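Local atomic coordinates of tryptophane-5-halogenase (Microbispora sp. ATCC PTA-5024, PDB entry 5UAO), a protein that probably uses reduced flavin (FAD) to chlorinate C5 of a tryptophan in a lanthipeptide precursor during NAI-107 biosynthesis. Residues A[120-123]-A[124-128]; A[496-499]-A[500-503]. All blocks are in the same frame, centred on the assembly; numbering follows the deposited sequence.

Followed from the N terminus, the chain reaches contact 1 (120-123 with 124-128) where strand 116-119, at the margin of a mixed sheet, gives way through a tight loop to helix 129-136. Contact 2 (496-499 with 500-503) comes far later, at the C-terminal end of helix 485-501. Each is local, and the two follow in series, neither nested nor crossed. In space they are neighbours all the same: their centres lie about 15 Å apart and their nearest atoms about 7 Å. Helix 485-501 joins them, since Val127 packs on its earlier turns and contact 2 lies at its C-terminal end; the region around helix 144-151 also borders both.

Contact 1: A[120-123]-A[124-128]; sequences FDWG and TGSVG
Asp121 meets Gly125 twice, once through the backbone and once through the carboxylate. Its carbonyl O accepts Gly125 N at 3.0 Å, though the bond is bent at the hydrogen (139°). With CG placed between the backbone N and the carbonyl carbon (chi1 69°), the carboxylate reaches the same glycine, OD2 of Asp121 lying 3.4 Å from CA of Gly125; a side chain on that glycine would collide with it. The two carboxylate oxygens are taken up by Thr143 OG1 and Gln145 N, so this buried group ties the loop to the start of helix 144-151. Next, Trp122 turns its six-membered ring obliquely to the Ser126 hydroxyl, CE3 of Trp122 standing 3.7 Å from OG of Ser126. Gly123 then opens a type I beta turn, closed by Ser126 N on Gly123 O at 3.0 Å. The return bond runs from Gly123 N to Ser126 OG at 2.9 Å and is almost straight (168°). Were Ser126 replaced by an alanine, the Gly123 amide would probably lose its acceptor, leaving the turn to its backbone bond. Chemically, the reciprocal bonds between Gly123 and Ser126 pair a backbone closure with a side-chain one, closing the turn within the loop that links strand 116-119 to helix 129-136.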
# COMPACT_ATOMS: atom_id res chain seq x y z
N PHE A 120 20.36 5.39 6.45
CA PHE A 120 18.95 5.81 6.47
C PHE A 120 18.56 6.83 5.36
O PHE A 120 17.38 7.14 5.22
CB PHE A 120 18.65 6.51 7.80
CG PHE A 120 18.50 5.59 8.99
CD1 PHE A 120 17.50 4.59 9.01
CD2 PHE A 120 19.28 5.79 10.12
CE1 PHE A 120 17.38 3.74 10.12
CE2 PHE A 120 19.11 5.00 11.26
CZ PHE A 120 18.17 3.97 11.27
N ASP A 121 19.53 7.37 4.63
CA ASP A 121 19.32 8.62 3.83
C ASP A 121 19.12 8.49 2.32
O ASP A 121 19.30 9.47 1.54
CB ASP A 121 20.51 9.53 3.99
CG ASP A 121 21.75 8.97 3.33
OD1 ASP A 121 21.85 7.74 3.11
OD2 ASP A 121 22.65 9.79 3.06
N TRP A 122 18.76 7.31 1.88
CA TRP A 122 18.19 7.19 0.56
C TRP A 122 17.25 8.34 0.21
O TRP A 122 16.38 8.68 1.02
CB TRP A 122 17.36 5.96 0.57
CG TRP A 122 18.03 4.99 -0.09
CD1 TRP A 122 18.96 4.14 0.40
CD2 TRP A 122 17.88 4.73 -1.47
NE1 TRP A 122 19.39 3.31 -0.61
CE2 TRP A 122 18.73 3.65 -1.77
CE3 TRP A 122 17.08 5.28 -2.49
CZ2 TRP A 122 18.82 3.10 -3.06
CZ3 TRP A 122 17.16 4.75 -3.75
CH2 TRP A 122 18.03 3.66 -4.03
N GLY A 123 17.41 8.93 -0.97
CA GLY A 123 16.65 10.14 -1.24
C GLY A 123 17.54 11.37 -1.20
O GLY A 123 18.36 11.56 -2.15
N THR A 124 17.43 12.19 -0.15
CA THR A 124 18.26 13.44 -0.10
C THR A 124 19.77 13.17 -0.15
O THR A 124 20.53 13.97 -0.75
CB THR A 124 17.95 14.35 1.12
OG1 THR A 124 16.54 14.58 1.20
CG2 THR A 124 18.70 15.71 1.02
N GLY A 125 20.21 12.07 0.47
CA GLY A 125 21.62 11.66 0.43
C GLY A 125 22.05 10.78 -0.74
O GLY A 125 23.22 10.38 -0.82
N SER A 126 21.13 10.44 -1.64
CA SER A 126 21.46 9.46 -2.69
C SER A 126 22.61 9.93 -3.59
O SER A 126 22.68 11.10 -3.99
CB SER A 126 20.24 9.09 -3.53
OG SER A 126 19.48 8.10 -2.88
N VAL A 127 23.53 9.01 -3.87
CA VAL A 127 24.62 9.24 -4.85
C VAL A 127 24.38 8.29 -5.99
O VAL A 127 24.41 8.69 -7.15
CB VAL A 127 26.03 8.99 -4.24
CG1 VAL A 127 27.11 8.97 -5.31
CG2 VAL A 127 26.31 10.03 -3.19
N GLY A 128 24.10 7.03 -5.66
CA GLY A 128 23.55 6.09 -6.63
C GLY A 128 24.11 4.71 -6.47
O GLY A 128 25.32 4.50 -6.49

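Contact 2: A[496-499]-A[500-503]; sequences RSLA and SRGL
The guanidinium of Arg501 is the flat group that makes the contact, and it folds back over the preceding turn. One of its faces looks onto the backbone of that turn: Leu498 CA stands 4.2 Å above the plane, offset toward the rim, and Ser497 O lies over a face as well. The Leu498 side chain and the arginine cross obliquely, CD2 of Leu498 being 4.0 Å from NH2 of Arg501. NH1 comes too close to the Ser497 hydroxyl, which makes the placement of the whole guanidinium somewhat doubtful; its face contacts are given as modelled. With CG of Arg501 anti to the carbonyl carbon (chi1 -57°), that atom passes 3.2 Å from O of Ser497. Farther out, a bend at chi3 (-60°) turns the guanidinium back along the helix.

In the backbone of the same turn, Ser500 N gives Arg496 O a straight 2.9 Å bond (170°), as in a regular alpha helix. One residue on, Arg501 N has weak bonds to both Ser497 O and Leu498 O, and Gly502 N reaches Ala499 O weakly at 3.4 Å. The bonding weakens and i to i+3 partners appear, as is common where a helix ends. OG of Ser500 lies 3.0 Å from both O of Arg496 and O of Ser497, two acceptors within reach.

Ala499 packs on Met147 and Leu148 of helix 144-151, and Leu498 on Leu144. On the strand side, Arg501 rests against Tyr157 of strand 156-159, whose OH is hydrogen-bonded to Leu498 O, while Leu503 continues by backbone bonds to Val154 and Val156. The end of helix 485-501 is thus held between helix 144-151 and strand 156-159.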
# COMPACT_ATOMS: atom_id res chain seq x y z
N ARG A 496 31.96 12.68 -1.10
CA ARG A 496 33.20 12.24 -0.39
C ARG A 496 33.84 13.42 0.30
O ARG A 496 34.28 13.33 1.44
CB ARG A 496 34.23 11.60 -1.34
CG ARG A 496 33.82 10.24 -1.90
CD ARG A 496 34.99 9.37 -2.43
NE ARG A 496 34.87 9.10 -3.86
CZ ARG A 496 35.34 9.87 -4.85
NH1 ARG A 496 36.02 11.00 -4.64
NH2 ARG A 496 35.15 9.47 -6.09
N SER A 497 33.86 14.54 -0.40
CA SER A 497 34.27 15.82 0.15
C SER A 497 33.57 16.19 1.45
O SER A 497 34.23 16.39 2.49
CB SER A 497 34.04 16.90 -0.89
OG SER A 497 34.76 18.02 -0.49
N LEU A 498 32.25 16.26 1.41
CA LEU A 498 31.46 16.46 2.59
C LEU A 498 31.67 15.39 3.65
O LEU A 498 31.66 15.69 4.85
CB LEU A 498 29.96 16.48 2.23
CG LEU A 498 29.37 17.72 1.61
CD1 LEU A 498 27.93 17.50 1.22
CD2 LEU A 498 29.52 18.87 2.59
N ALA A 499 31.76 14.13 3.26
CA ALA A 499 31.86 13.10 4.30
C ALA A 499 33.20 13.18 5.05
O ALA A 499 33.25 13.08 6.30
CB ALA A 499 31.64 11.70 3.69
N SER A 500 34.29 13.38 4.32
CA SER A 500 35.61 13.51 4.95
C SER A 500 35.81 14.74 5.87
O SER A 500 36.70 14.71 6.68
CB SER A 500 36.72 13.47 3.92
OG SER A 500 36.52 14.50 2.98
N ARG A 501 35.02 15.80 5.71
CA ARG A 501 35.15 17.02 6.51
C ARG A 501 34.19 17.07 7.72
O ARG A 501 34.26 18.00 8.53
CB ARG A 501 34.88 18.26 5.63
CG ARG A 501 35.82 18.28 4.46
CD ARG A 501 35.97 19.64 3.84
NE ARG A 501 34.71 20.19 3.34
CZ ARG A 501 34.19 19.92 2.14
NH1 ARG A 501 34.81 19.07 1.33
NH2 ARG A 501 33.05 20.50 1.74
N GLY A 502 33.33 16.05 7.88
CA GLY A 502 32.41 16.05 9.01
C GLY A 502 33.16 15.92 10.32
O GLY A 502 34.24 15.37 10.38
N LEU A 503 32.58 16.44 11.38
CA LEU A 503 33.15 16.28 12.72
C LEU A 503 33.11 14.78 13.14
O LEU A 503 32.37 13.98 12.59
CB LEU A 503 32.40 17.17 13.71
CG LEU A 503 32.45 18.72 13.45
CD1 LEU A 503 31.67 19.45 14.51
CD2 LEU A 503 33.87 19.22 13.43